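Side-chain contacts in polyketide synthase PksR (PDB 4U3V), which takes part in intermediate steps of synthesis of the antibiotic polyketide bacillaene, the piece here being its double-hotdog enoyl-isomerase domain: residues V265-I268 with T274-H277; G133-K138 with Q237-T242; F35-P40 with N49-V54; E39-G44 with G55-S60. All coordinates share one frame; numbering follows the deposited sequence.

Overall arrangement
From the N terminus, interactions 3 and 4 come first, closing loops of 8 and 10 residues. They cross in the chain: 35-40 and 39-44 overlap at E39 and P40, and 49-54 runs on into 55-60. Together they fix the path from strand 31-36 through helix 40-43 and strand 50-52 to helix 56-69 of the N-terminal hotdog. Interaction 2 spans 98 residues, bringing the loop after strand 121-132 to strand 230-239 of the C-terminal hotdog. Interaction 1 follows as a hairpin with a 5-residue loop and touches interaction 2 where H277 meets Q237 and T274 meets K138. The centres of interactions 1 and 3 lie about 28 Å apart, on opposite sides of the chain's centre.

Interaction 1 (V265-I268 with T274-H277); sequences VDVI and TVLH
V267 pairs with L276 and V275 by two backbone hydrogen bonds: V267 N gives to L276 O (2.9 Å, 167° at the hydrogen) and V275 N gives to V267 O (2.8 Å). One residue of 265-268 thus faces two of 274-277. The register slips by one before I268 comes opposite T274, which makes a beta bulge in this antiparallel hairpin of the C-terminal hotdog. The same V267 O also receives a CA-H contact from T274.

On the sheet face carrying D266, I268, T274 and H277, D266 OD1 approaches carbon CD2 of H277 (3.3 Å) obliquely, the carboxylate and imidazole planes 68° apart; this is packing, not a hydrogen bond. The stronger partner of OD1 is the ammonium group of K138, in a salt bridge. T274 OG1 and H277 NE2 lie 2.7 Å apart in a hydrogen bond along their own strand, while H277 ND1 is bound by Q237 OE1. T274 OG1 also accepts from K138 N, tying the hairpin to the loop at K138. With its chi1 of 67°, T274 sets the hydroxyl between backbone N and carbonyl carbon and leaves CG2 beside I268 CG1 (4.0 Å).

The face of V267 and L276 is apolar. V267 CG2 rests on L276 CB at 3.8 Å, and L276 continues onto I236 and F238. V275, the extra residue of the bulge, belongs to neither face; its CG2 meets V267 CG1, the side chains crossing almost at a right angle. V267 suits the place because its two methyls meet two residues.

Both imidazole nitrogens are bonded, which fixes the rotation of the H277 ring, and the D266 carboxylate is probably balanced chiefly by K138.

Interaction 2 (G133-K138 with Q237-T242); sequences GSFEPK and QFTKQT
F135 lies against Q237 and T239 where, in this double-hotdog domain, the loop that follows strand 121-132 passes the end of strand 230-239. Its CG is anti to the backbone N (chi1 178°), which swings the ring inward from an otherwise irregular loop. T239 CG2 then meets the root of the aromatic group, 3.6 Å from F135 CB, and F135 CD1 comes 3.7 Å from Q237 O. A large flat side chain suits this place, because it also reaches H277, their planes at about 30°, and T274 on the next strand.

T239 uses its two branches for separate jobs. At chi1 82° its OG1 accepts from Q241 N, forming an ST turn that bends the chain as the strand ends, while CG2 remains turned to the phenyl ring.

Q237 lays its CB near F135 CD1 and is extended beyond CG, which brings its amide to H277 and a bridging water. That water extends the polar link across the contact to Q237 OE1, the oxygen also held by H277 ND1: it accepts from E136 N at 2.8 Å and donates to Q237 OE1 at 2.8 Å.

Interaction 3 (F35-P40 with N49-V54); sequences FTYDEP and NERVLV
R51 lays its guanidinium flat on the ring of Y37, joining strand 50-52 of the N-terminal hotdog to the type I turn T36-E39 that leads from strand 31-36 into helix 40-43. The planes are only 10° apart and their centres 3.8 Å, so this is both a stack and a cation-pi contact over the ring face. The arginine chain is extended from CG to NE; its CD adds a CH-pi contact to the same ring before the planar group spreads over it. R51 NH1 also gives a hydrogen bond to Y37 O (2.8 Å), which sits at the guanidinium edge although the donor stands well above the carbonyl plane. One residue therefore holds both the ring and the backbone of Y37, a task to which a long, flat cation is well suited. D38 OD1, 4.1 Å from R51 NH1, is too far for a salt bridge but probably helps to balance the charge.

L53 makes the buried half of the contact. Because its CG is anti to the backbone N (chi1 -169°), the branched end reaches F35, whose ring also stacks on H199. The two side chains cross at about a right angle, and a leucine methyl fits the aromatic face as a CH-pi donor: L53 CD1 is 3.7 Å from F35 CG.

Interaction 4 (E39-G44 with G55-S60); sequences EPYVQG and GATYGS
The first torsions of Y41 and T57 point their polar ends at each other. In Y41 the ring is anti to the backbone N (chi1 -168°), which throws the phenol away from helix 40-43 toward the start of helix 56-69. In T57 the hydroxyl is anti to the carbonyl carbon and beside its own N (chi1 -52°), and it comes to face the phenol.

The result is a single short hydrogen bond, Y41 OH giving to T57 OG1 at 2.6 Å. The acceptor lies at the edge of the tyrosine ring, near its plane, on the CE2 side, with T57 OG1 3.5 Å from Y41 CE2. T57 OG1 is also hydrogen-bonded to V54 O, just before the helix, so the tyrosine proton begins a relay of two bonds ending on a backbone carbonyl. This satisfies two hydroxyls in a buried setting. The length of a tyrosine suits the span: the CA atoms of Y41 and T57 are 10.0 Å apart.

The Y41 ring is lined by apolar neighbours, among them F35, L53, F171 and P205. Its base is held by a compact helix: E39 stands at the N-cap, and E39 O accepts from both V42 N (2.9 Å) and Q43 N (2.9 Å). Having no side chain, G44 leaves room for P40 O, to which its N is bonded.

Helix 56-69 is the long helix around which a hotdog sheet wraps, and the contact ties T57, near its N-terminal end, to the short helix 40-43, with P205 from the C-terminal hotdog packed alongside, in keeping with a double-hotdog fold.

Interaction 1 (V265-I268 with T274-H277)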
loop_
_atom_site.group_PDB
_atom_site.type_symbol
_atom_site.label_atom_id
_atom_site.label_comp_id
_atom_site.label_asym_id
_atom_site.label_seq_id
_atom_site.Cartn_x
_atom_site.Cartn_y
_atom_site.Cartn_z
ATOM N N VAL A 265 -1.516 3.878 -10.037
ATOM C CA VAL A 265 -1.461 4.915 -9.019
ATOM C C VAL A 265 -0.153 5.666 -9.174
ATOM O O VAL A 265 0.919 5.059 -9.075
ATOM C CB VAL A 265 -1.460 4.323 -7.589
ATOM C CG1 VAL A 265 -1.421 5.463 -6.576
ATOM C CG2 VAL A 265 -2.686 3.451 -7.361
ATOM N N ASP A 266 -0.246 6.970 -9.432
ATOM C CA ASP A 266 0.962 7.843 -9.404
ATOM C C ASP A 266 0.954 8.737 -8.175
ATOM O O ASP A 266 -0.002 9.450 -7.871
ATOM C CB ASP A 266 1.042 8.722 -10.664
ATOM C CG ASP A 266 1.412 7.945 -11.927
ATOM O OD1 ASP A 266 2.201 6.983 -11.863
ATOM O OD2 ASP A 266 0.971 8.362 -13.021
ATOM N N VAL A 267 2.074 8.718 -7.448
ATOM C CA VAL A 267 2.217 9.590 -6.303
ATOM C C VAL A 267 3.036 10.807 -6.765
ATOM O O VAL A 267 4.058 10.608 -7.405
ATOM C CB VAL A 267 3.054 8.906 -5.199
ATOM C CG1 VAL A 267 3.076 9.817 -4.004
ATOM C CG2 VAL A 267 2.416 7.546 -4.830
ATOM N N ILE A 268 2.525 11.996 -6.480
ATOM C CA ILE A 268 3.088 13.250 -7.029
ATOM C C ILE A 268 3.430 14.204 -5.887
ATOM O O ILE A 268 2.690 14.310 -4.911
ATOM C CB ILE A 268 2.071 13.901 -7.989
ATOM C CG1 ILE A 268 1.551 12.856 -8.973
ATOM C CG2 ILE A 268 2.653 15.138 -8.685
ATOM C CD1 ILE A 268 0.071 13.005 -9.295
ATOM N N THR A 274 6.236 13.084 -10.332
ATOM C CA THR A 274 5.968 11.807 -9.657
ATOM C C THR A 274 7.148 11.213 -8.907
ATOM O O THR A 274 8.308 11.329 -9.335
ATOM C CB THR A 274 5.534 10.689 -10.610
ATOM O OG1 THR A 274 6.605 10.323 -11.485
ATOM C CG2 THR A 274 4.263 11.075 -11.382
ATOM N N VAL A 275 6.859 10.639 -7.739
ATOM C CA VAL A 275 7.919 10.161 -6.841
ATOM C C VAL A 275 7.778 8.682 -6.465
ATOM O O VAL A 275 8.700 8.089 -5.892
ATOM C CB VAL A 275 7.894 11.036 -5.564
ATOM C CG1 VAL A 275 8.269 12.498 -5.874
ATOM C CG2 VAL A 275 6.534 11.008 -4.902
ATOM N N LEU A 276 6.702 8.050 -6.945
ATOM C CA LEU A 276 6.483 6.634 -6.692
ATOM C C LEU A 276 5.327 6.210 -7.610
ATOM O O LEU A 276 4.404 7.015 -7.805
ATOM C CB LEU A 276 6.058 6.481 -5.223
ATOM C CG LEU A 276 5.508 5.146 -4.726
ATOM C CD1 LEU A 276 6.551 4.061 -4.870
ATOM C CD2 LEU A 276 5.100 5.275 -3.244
ATOM N N HIS A 277 5.480 5.065 -8.266
ATOM C CA HIS A 277 4.478 4.528 -9.214
ATOM C C HIS A 277 4.031 3.175 -8.745
ATOM O O HIS A 277 4.852 2.283 -8.489
ATOM C CB HIS A 277 5.012 4.371 -10.648
ATOM C CG HIS A 277 5.684 5.613 -11.219
ATOM N ND1 HIS A 277 6.771 5.536 -12.036
ATOM C CD2 HIS A 277 5.410 6.978 -11.061
ATOM C CE1 HIS A 277 7.198 6.786 -12.327
ATOM N NE2 HIS A 277 6.336 7.663 -11.785
#

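Interaction 2 (G133-K138 with Q237-T242)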
loop_
_atom_site.group_PDB
_atom_site.type_symbol
_atom_site.label_atom_id
_atom_site.label_comp_id
_atom_site.label_asym_id
_atom_site.label_seq_id
_atom_site.Cartn_x
_atom_site.Cartn_y
_atom_site.Cartn_z
ATOM N N GLY A 133 16.140 -1.210 -11.252
ATOM C CA GLY A 133 15.347 -0.467 -12.222
ATOM C C GLY A 133 15.394 0.997 -11.880
ATOM O O GLY A 133 15.377 1.366 -10.709
ATOM N N SER A 134 15.560 1.840 -12.890
ATOM C CA SER A 134 15.633 3.261 -12.632
ATOM C C SER A 134 14.224 3.790 -12.386
ATOM O O SER A 134 13.234 3.149 -12.747
ATOM C CB SER A 134 16.322 4.000 -13.787
ATOM O OG SER A 134 15.493 4.031 -14.935
ATOM N N PHE A 135 14.134 4.906 -11.686
ATOM C CA PHE A 135 12.865 5.588 -11.534
ATOM C C PHE A 135 12.895 6.857 -12.380
ATOM O O PHE A 135 13.648 7.803 -12.100
ATOM C CB PHE A 135 12.595 5.926 -10.062
ATOM C CG PHE A 135 11.304 6.670 -9.838
ATOM C CD1 PHE A 135 10.095 5.987 -9.751
ATOM C CD2 PHE A 135 11.290 8.064 -9.758
ATOM C CE1 PHE A 135 8.904 6.677 -9.636
ATOM C CE2 PHE A 135 10.100 8.756 -9.605
ATOM C CZ PHE A 135 8.902 8.059 -9.544
ATOM N N GLU A 136 12.064 6.868 -13.417
ATOM C CA GLU A 136 11.936 8.018 -14.286
ATOM C C GLU A 136 10.663 8.760 -13.933
ATOM O O GLU A 136 9.565 8.275 -14.213
ATOM C CB GLU A 136 11.922 7.579 -15.758
ATOM C CG GLU A 136 13.017 6.576 -16.125
ATOM C CD GLU A 136 14.404 7.207 -16.207
ATOM O OE1 GLU A 136 14.501 8.445 -16.370
ATOM O OE2 GLU A 136 15.403 6.464 -16.097
ATOM N N PRO A 137 10.809 9.926 -13.276
ATOM C CA PRO A 137 9.702 10.791 -12.886
ATOM C C PRO A 137 8.879 11.278 -14.090
ATOM O O PRO A 137 9.379 11.329 -15.225
ATOM C CB PRO A 137 10.395 11.971 -12.190
ATOM C CG PRO A 137 11.732 11.457 -11.780
ATOM C CD PRO A 137 12.109 10.442 -12.815
ATOM N N LYS A 138 7.605 11.558 -13.839
ATOM C CA LYS A 138 6.685 12.019 -14.864
ATOM C C LYS A 138 6.178 13.366 -14.394
ATOM O O LYS A 138 6.248 13.673 -13.204
ATOM C CB LYS A 138 5.535 11.020 -15.043
ATOM C CG LYS A 138 5.958 9.645 -15.563
ATOM C CD LYS A 138 4.756 8.737 -15.741
ATOM C CE LYS A 138 4.881 7.463 -14.922
ATOM N NZ LYS A 138 3.546 6.829 -14.697
ATOM N N GLN A 237 7.326 1.008 -8.626
ATOM C CA GLN A 237 8.630 1.632 -8.920
ATOM C C GLN A 237 8.910 2.697 -7.912
ATOM O O GLN A 237 8.126 3.616 -7.754
ATOM C CB GLN A 237 8.619 2.296 -10.320
ATOM C CG GLN A 237 8.091 1.415 -11.440
ATOM C CD GLN A 237 8.163 2.119 -12.792
ATOM O OE1 GLN A 237 8.132 3.349 -12.865
ATOM N NE2 GLN A 237 8.190 1.345 -13.858
ATOM N N PHE A 238 10.060 2.610 -7.237
ATOM C CA PHE A 238 10.283 3.444 -6.083
ATOM C C PHE A 238 11.752 3.902 -6.001
ATOM O O PHE A 238 12.613 3.312 -6.643
ATOM C CB PHE A 238 9.922 2.637 -4.806
ATOM C CG PHE A 238 10.651 1.340 -4.699
ATOM C CD1 PHE A 238 11.906 1.313 -4.082
ATOM C CD2 PHE A 238 10.169 0.170 -5.294
ATOM C CE1 PHE A 238 12.627 0.141 -4.052
ATOM C CE2 PHE A 238 10.870 -1.025 -5.211
ATOM C CZ PHE A 238 12.148 -1.011 -4.640
ATOM N N THR A 239 11.981 4.939 -5.203
ATOM C CA THR A 239 13.340 5.407 -4.815
ATOM C C THR A 239 13.567 5.402 -3.307
ATOM O O THR A 239 12.635 5.171 -2.523
ATOM C CB THR A 239 13.614 6.837 -5.305
ATOM O OG1 THR A 239 13.036 7.793 -4.404
ATOM C CG2 THR A 239 13.033 7.040 -6.699
ATOM N N LYS A 240 14.811 5.701 -2.914
ATOM C CA LYS A 240 15.210 5.738 -1.514
ATOM C C LYS A 240 14.847 7.060 -0.859
ATOM O O LYS A 240 14.919 7.173 0.356
ATOM C CB LYS A 240 16.721 5.523 -1.395
ATOM C CG LYS A 240 17.159 4.072 -1.352
ATOM C CD LYS A 240 18.615 3.933 -0.914
ATOM C CE LYS A 240 18.748 3.904 0.602
ATOM N NZ LYS A 240 18.319 2.600 1.181
ATOM N N GLN A 241 14.532 8.087 -1.647
ATOM C CA GLN A 241 14.162 9.378 -1.067
ATOM C C GLN A 241 12.776 9.346 -0.440
ATOM O O GLN A 241 11.766 9.207 -1.135
ATOM C CB GLN A 241 14.268 10.514 -2.089
ATOM C CG GLN A 241 14.099 11.899 -1.477
ATOM C CD GLN A 241 15.051 12.162 -0.315
ATOM O OE1 GLN A 241 16.236 12.440 -0.515
ATOM N NE2 GLN A 241 14.525 12.111 0.908
ATOM N N THR A 242 12.727 9.475 0.879
ATOM C CA THR A 242 11.505 9.203 1.622
ATOM C C THR A 242 10.479 10.289 1.355
ATOM O O THR A 242 10.799 11.475 1.355
ATOM C CB THR A 242 11.777 9.069 3.140
ATOM O OG1 THR A 242 12.623 7.933 3.371
ATOM C CG2 THR A 242 10.478 8.867 3.904
HETATM O O HOH W 1 10.425 4.691 -13.853
#

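Interaction 3 (F35-P40 with N49-V54)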
loop_
_atom_site.group_PDB
_atom_site.type_symbol
_atom_site.label_atom_id
_atom_site.label_comp_id
_atom_site.label_asym_id
_atom_site.label_seq_id
_atom_site.Cartn_x
_atom_site.Cartn_y
_atom_site.Cartn_z
ATOM N N PHE A 35 4.291 -6.817 15.235
ATOM C CA PHE A 35 3.054 -6.030 15.417
ATOM C C PHE A 35 2.279 -6.621 16.585
ATOM O O PHE A 35 2.070 -7.831 16.654
ATOM C CB PHE A 35 2.185 -6.082 14.159
ATOM C CG PHE A 35 2.804 -5.387 13.002
ATOM C CD1 PHE A 35 2.671 -4.015 12.881
ATOM C CD2 PHE A 35 3.654 -6.071 12.135
ATOM C CE1 PHE A 35 3.301 -3.324 11.824
ATOM C CE2 PHE A 35 4.286 -5.381 11.092
ATOM C CZ PHE A 35 4.123 -4.016 10.951
ATOM N N THR A 36 1.870 -5.759 17.501
ATOM C CA THR A 36 1.204 -6.249 18.729
ATOM C C THR A 36 -0.286 -5.837 18.747
ATOM O O THR A 36 -0.696 -4.856 18.128
ATOM C CB THR A 36 1.945 -5.726 19.970
ATOM O OG1 THR A 36 1.457 -6.405 21.142
ATOM C CG2 THR A 36 1.755 -4.244 20.134
ATOM N N TYR A 37 -1.116 -6.609 19.442
ATOM C CA TYR A 37 -2.566 -6.415 19.397
ATOM C C TYR A 37 -2.922 -4.973 19.693
ATOM O O TYR A 37 -3.805 -4.392 19.056
ATOM C CB TYR A 37 -3.252 -7.319 20.436
ATOM C CG TYR A 37 -4.760 -7.248 20.429
ATOM C CD1 TYR A 37 -5.501 -7.896 19.432
ATOM C CD2 TYR A 37 -5.456 -6.640 21.480
ATOM C CE1 TYR A 37 -6.886 -7.880 19.439
ATOM C CE2 TYR A 37 -6.847 -6.580 21.466
ATOM C CZ TYR A 37 -7.547 -7.210 20.453
ATOM O OH TYR A 37 -8.930 -7.243 20.464
ATOM N N ASP A 38 -2.290 -4.410 20.709
ATOM C CA ASP A 38 -2.781 -3.154 21.271
ATOM C C ASP A 38 -2.246 -1.877 20.617
ATOM O O ASP A 38 -2.663 -0.797 20.996
ATOM C CB ASP A 38 -2.505 -3.079 22.772
ATOM C CG ASP A 38 -3.419 -3.976 23.587
ATOM O OD1 ASP A 38 -4.510 -4.336 23.097
ATOM O OD2 ASP A 38 -3.039 -4.325 24.727
ATOM N N GLU A 39 -1.284 -1.966 19.700
ATOM C CA GLU A 39 -0.723 -0.729 19.145
ATOM C C GLU A 39 -1.653 -0.084 18.072
ATOM O O GLU A 39 -2.483 -0.775 17.465
ATOM C CB GLU A 39 0.668 -0.998 18.568
ATOM C CG GLU A 39 0.649 -1.866 17.325
ATOM C CD GLU A 39 2.036 -2.016 16.755
ATOM O OE1 GLU A 39 2.644 -3.090 16.954
ATOM O OE2 GLU A 39 2.556 -1.030 16.176
ATOM N N PRO A 40 -1.550 1.246 17.867
ATOM C CA PRO A 40 -2.539 1.927 17.003
ATOM C C PRO A 40 -2.568 1.419 15.550
ATOM O O PRO A 40 -3.634 1.318 14.960
ATOM C CB PRO A 40 -2.099 3.399 17.051
ATOM C CG PRO A 40 -1.374 3.545 18.352
ATOM C CD PRO A 40 -0.779 2.198 18.692
ATOM N N ASN A 49 -14.817 -8.424 12.264
ATOM C CA ASN A 49 -14.667 -8.527 13.719
ATOM C C ASN A 49 -13.291 -8.886 14.281
ATOM O O ASN A 49 -13.165 -9.174 15.472
ATOM C CB ASN A 49 -15.732 -9.469 14.299
ATOM C CG ASN A 49 -17.063 -8.775 14.522
ATOM O OD1 ASN A 49 -17.111 -7.564 14.760
ATOM N ND2 ASN A 49 -18.154 -9.535 14.426
ATOM N N GLU A 50 -12.259 -8.865 13.441
ATOM C CA GLU A 50 -10.908 -9.194 13.909
ATOM C C GLU A 50 -9.959 -8.028 13.618
ATOM O O GLU A 50 -10.175 -7.286 12.657
ATOM C CB GLU A 50 -10.392 -10.461 13.223
ATOM C CG GLU A 50 -11.433 -11.565 13.044
ATOM C CD GLU A 50 -11.033 -12.597 11.997
ATOM O OE1 GLU A 50 -10.800 -12.215 10.825
ATOM O OE2 GLU A 50 -10.986 -13.804 12.334
ATOM N N ARG A 51 -8.858 -7.945 14.365
ATOM C CA ARG A 51 -7.751 -7.047 13.969
ATOM C C ARG A 51 -6.859 -7.714 12.928
ATOM O O ARG A 51 -6.231 -8.728 13.214
ATOM C CB ARG A 51 -6.995 -6.627 15.206
ATOM C CG ARG A 51 -7.934 -5.914 16.176
ATOM C CD ARG A 51 -7.228 -4.982 17.122
ATOM N NE ARG A 51 -8.121 -4.602 18.226
ATOM C CZ ARG A 51 -7.731 -4.012 19.355
ATOM N NH1 ARG A 51 -6.446 -3.732 19.574
ATOM N NH2 ARG A 51 -8.631 -3.692 20.281
ATOM N N VAL A 52 -6.954 -7.263 11.678
ATOM C CA VAL A 52 -6.278 -7.913 10.562
ATOM C C VAL A 52 -5.172 -6.976 10.085
ATOM O O VAL A 52 -5.423 -5.788 9.888
ATOM C CB VAL A 52 -7.264 -8.118 9.397
ATOM C CG1 VAL A 52 -6.545 -8.588 8.135
ATOM C CG2 VAL A 52 -8.401 -9.063 9.802
ATOM N N LEU A 53 -3.926 -7.452 10.017
ATOM C CA LEU A 53 -2.841 -6.532 9.641
ATOM C C LEU A 53 -3.128 -5.977 8.242
ATOM O O LEU A 53 -3.474 -6.737 7.322
ATOM C CB LEU A 53 -1.501 -7.292 9.652
ATOM C CG LEU A 53 -0.236 -6.436 9.552
ATOM C CD1 LEU A 53 -0.114 -5.565 10.795
ATOM C CD2 LEU A 53 0.958 -7.376 9.452
ATOM N N VAL A 54 -2.983 -4.653 8.061
ATOM C CA VAL A 54 -3.352 -4.086 6.775
ATOM C C VAL A 54 -2.435 -4.636 5.674
ATOM O O VAL A 54 -1.218 -4.777 5.873
ATOM C CB VAL A 54 -3.331 -2.545 6.767
ATOM C CG1 VAL A 54 -4.469 -1.982 7.606
ATOM C CG2 VAL A 54 -1.977 -2.026 7.224
#

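Interaction 4 (E39-G44 with G55-S60)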
loop_
_atom_site.group_PDB
_atom_site.type_symbol
_atom_site.label_atom_id
_atom_site.label_comp_id
_atom_site.label_asym_id
_atom_site.label_seq_id
_atom_site.Cartn_x
_atom_site.Cartn_y
_atom_site.Cartn_z
ATOM N N GLU A 39 -1.284 -1.966 19.700
ATOM C CA GLU A 39 -0.723 -0.729 19.145
ATOM C C GLU A 39 -1.653 -0.084 18.072
ATOM O O GLU A 39 -2.483 -0.775 17.465
ATOM C CB GLU A 39 0.668 -0.998 18.568
ATOM C CG GLU A 39 0.649 -1.866 17.325
ATOM C CD GLU A 39 2.036 -2.016 16.755
ATOM O OE1 GLU A 39 2.644 -3.090 16.954
ATOM O OE2 GLU A 39 2.556 -1.030 16.176
ATOM N N PRO A 40 -1.550 1.246 17.867
ATOM C CA PRO A 40 -2.539 1.927 17.003
ATOM C C PRO A 40 -2.568 1.419 15.550
ATOM O O PRO A 40 -3.634 1.318 14.960
ATOM C CB PRO A 40 -2.099 3.399 17.051
ATOM C CG PRO A 40 -1.374 3.545 18.352
ATOM C CD PRO A 40 -0.779 2.198 18.692
ATOM N N TYR A 41 -1.423 0.986 15.021
ATOM C CA TYR A 41 -1.398 0.396 13.667
ATOM C C TYR A 41 -2.319 -0.836 13.545
ATOM O O TYR A 41 -2.884 -1.099 12.478
ATOM C CB TYR A 41 0.040 0.015 13.323
ATOM C CG TYR A 41 0.261 -0.346 11.863
ATOM C CD1 TYR A 41 0.586 0.633 10.938
ATOM C CD2 TYR A 41 0.170 -1.669 11.426
ATOM C CE1 TYR A 41 0.846 0.302 9.615
ATOM C CE2 TYR A 41 0.466 -2.015 10.119
ATOM C CZ TYR A 41 0.770 -1.016 9.209
ATOM O OH TYR A 41 1.118 -1.351 7.903
ATOM N N VAL A 42 -2.460 -1.609 14.636
ATOM C CA VAL A 42 -3.221 -2.853 14.609
ATOM C C VAL A 42 -4.665 -2.585 15.035
ATOM O O VAL A 42 -5.592 -3.099 14.392
ATOM C CB VAL A 42 -2.586 -3.926 15.533
ATOM C CG1 VAL A 42 -3.410 -5.214 15.549
ATOM C CG2 VAL A 42 -1.186 -4.243 15.031
ATOM N N GLN A 43 -4.817 -1.774 16.088
ATOM C CA GLN A 43 -6.158 -1.352 16.569
ATOM C C GLN A 43 -6.904 -0.649 15.441
ATOM O O GLN A 43 -8.134 -0.709 15.356
ATOM C CB GLN A 43 -6.041 -0.325 17.694
ATOM C CG GLN A 43 -5.538 -0.844 19.020
ATOM C CD GLN A 43 -5.434 0.267 20.047
ATOM O OE1 GLN A 43 -4.952 1.365 19.748
ATOM N NE2 GLN A 43 -5.902 -0.006 21.262
ATOM N N GLY A 44 -6.147 0.021 14.580
ATOM C CA GLY A 44 -6.732 0.832 13.503
ATOM C C GLY A 44 -7.281 0.188 12.240
ATOM O O GLY A 44 -7.757 0.891 11.329
ATOM N N GLY A 55 -3.017 -4.940 4.518
ATOM C CA GLY A 55 -2.233 -5.472 3.383
ATOM C C GLY A 55 -1.123 -4.538 2.884
ATOM O O GLY A 55 -0.098 -4.989 2.365
ATOM N N ALA A 56 -1.312 -3.238 3.114
ATOM C CA ALA A 56 -0.281 -2.228 2.832
ATOM C C ALA A 56 1.098 -2.509 3.464
ATOM O O ALA A 56 2.124 -2.007 2.988
ATOM C CB ALA A 56 -0.819 -0.842 3.244
ATOM N N THR A 57 1.113 -3.263 4.571
ATOM C CA THR A 57 2.341 -3.606 5.244
ATOM C C THR A 57 3.310 -4.295 4.292
ATOM O O THR A 57 4.510 -4.097 4.338
ATOM C CB THR A 57 2.043 -4.517 6.460
ATOM O OG1 THR A 57 1.021 -3.899 7.281
ATOM C CG2 THR A 57 3.309 -4.696 7.305
ATOM N N TYR A 58 2.783 -5.176 3.458
ATOM C CA TYR A 58 3.636 -6.112 2.717
ATOM C C TYR A 58 4.524 -5.454 1.667
ATOM O O TYR A 58 5.706 -5.812 1.563
ATOM C CB TYR A 58 2.797 -7.228 2.106
ATOM C CG TYR A 58 1.939 -7.922 3.099
ATOM C CD1 TYR A 58 2.491 -8.390 4.279
ATOM C CD2 TYR A 58 0.574 -8.135 2.862
ATOM C CE1 TYR A 58 1.702 -8.972 5.240
ATOM C CE2 TYR A 58 -0.220 -8.747 3.816
ATOM C CZ TYR A 58 0.358 -9.172 4.993
ATOM O OH TYR A 58 -0.393 -9.786 5.951
ATOM N N GLY A 59 3.979 -4.505 0.893
ATOM C CA GLY A 59 4.806 -3.800 -0.114
ATOM C C GLY A 59 5.930 -3.018 0.579
ATOM O O GLY A 59 7.075 -2.976 0.102
ATOM N N SER A 60 5.630 -2.451 1.756
ATOM C CA SER A 60 6.692 -1.716 2.471
ATOM C C SER A 60 7.841 -2.638 2.937
ATOM O O SER A 60 9.024 -2.243 2.881
ATOM C CB SER A 60 6.103 -0.983 3.678
ATOM O OG SER A 60 5.221 0.083 3.218
#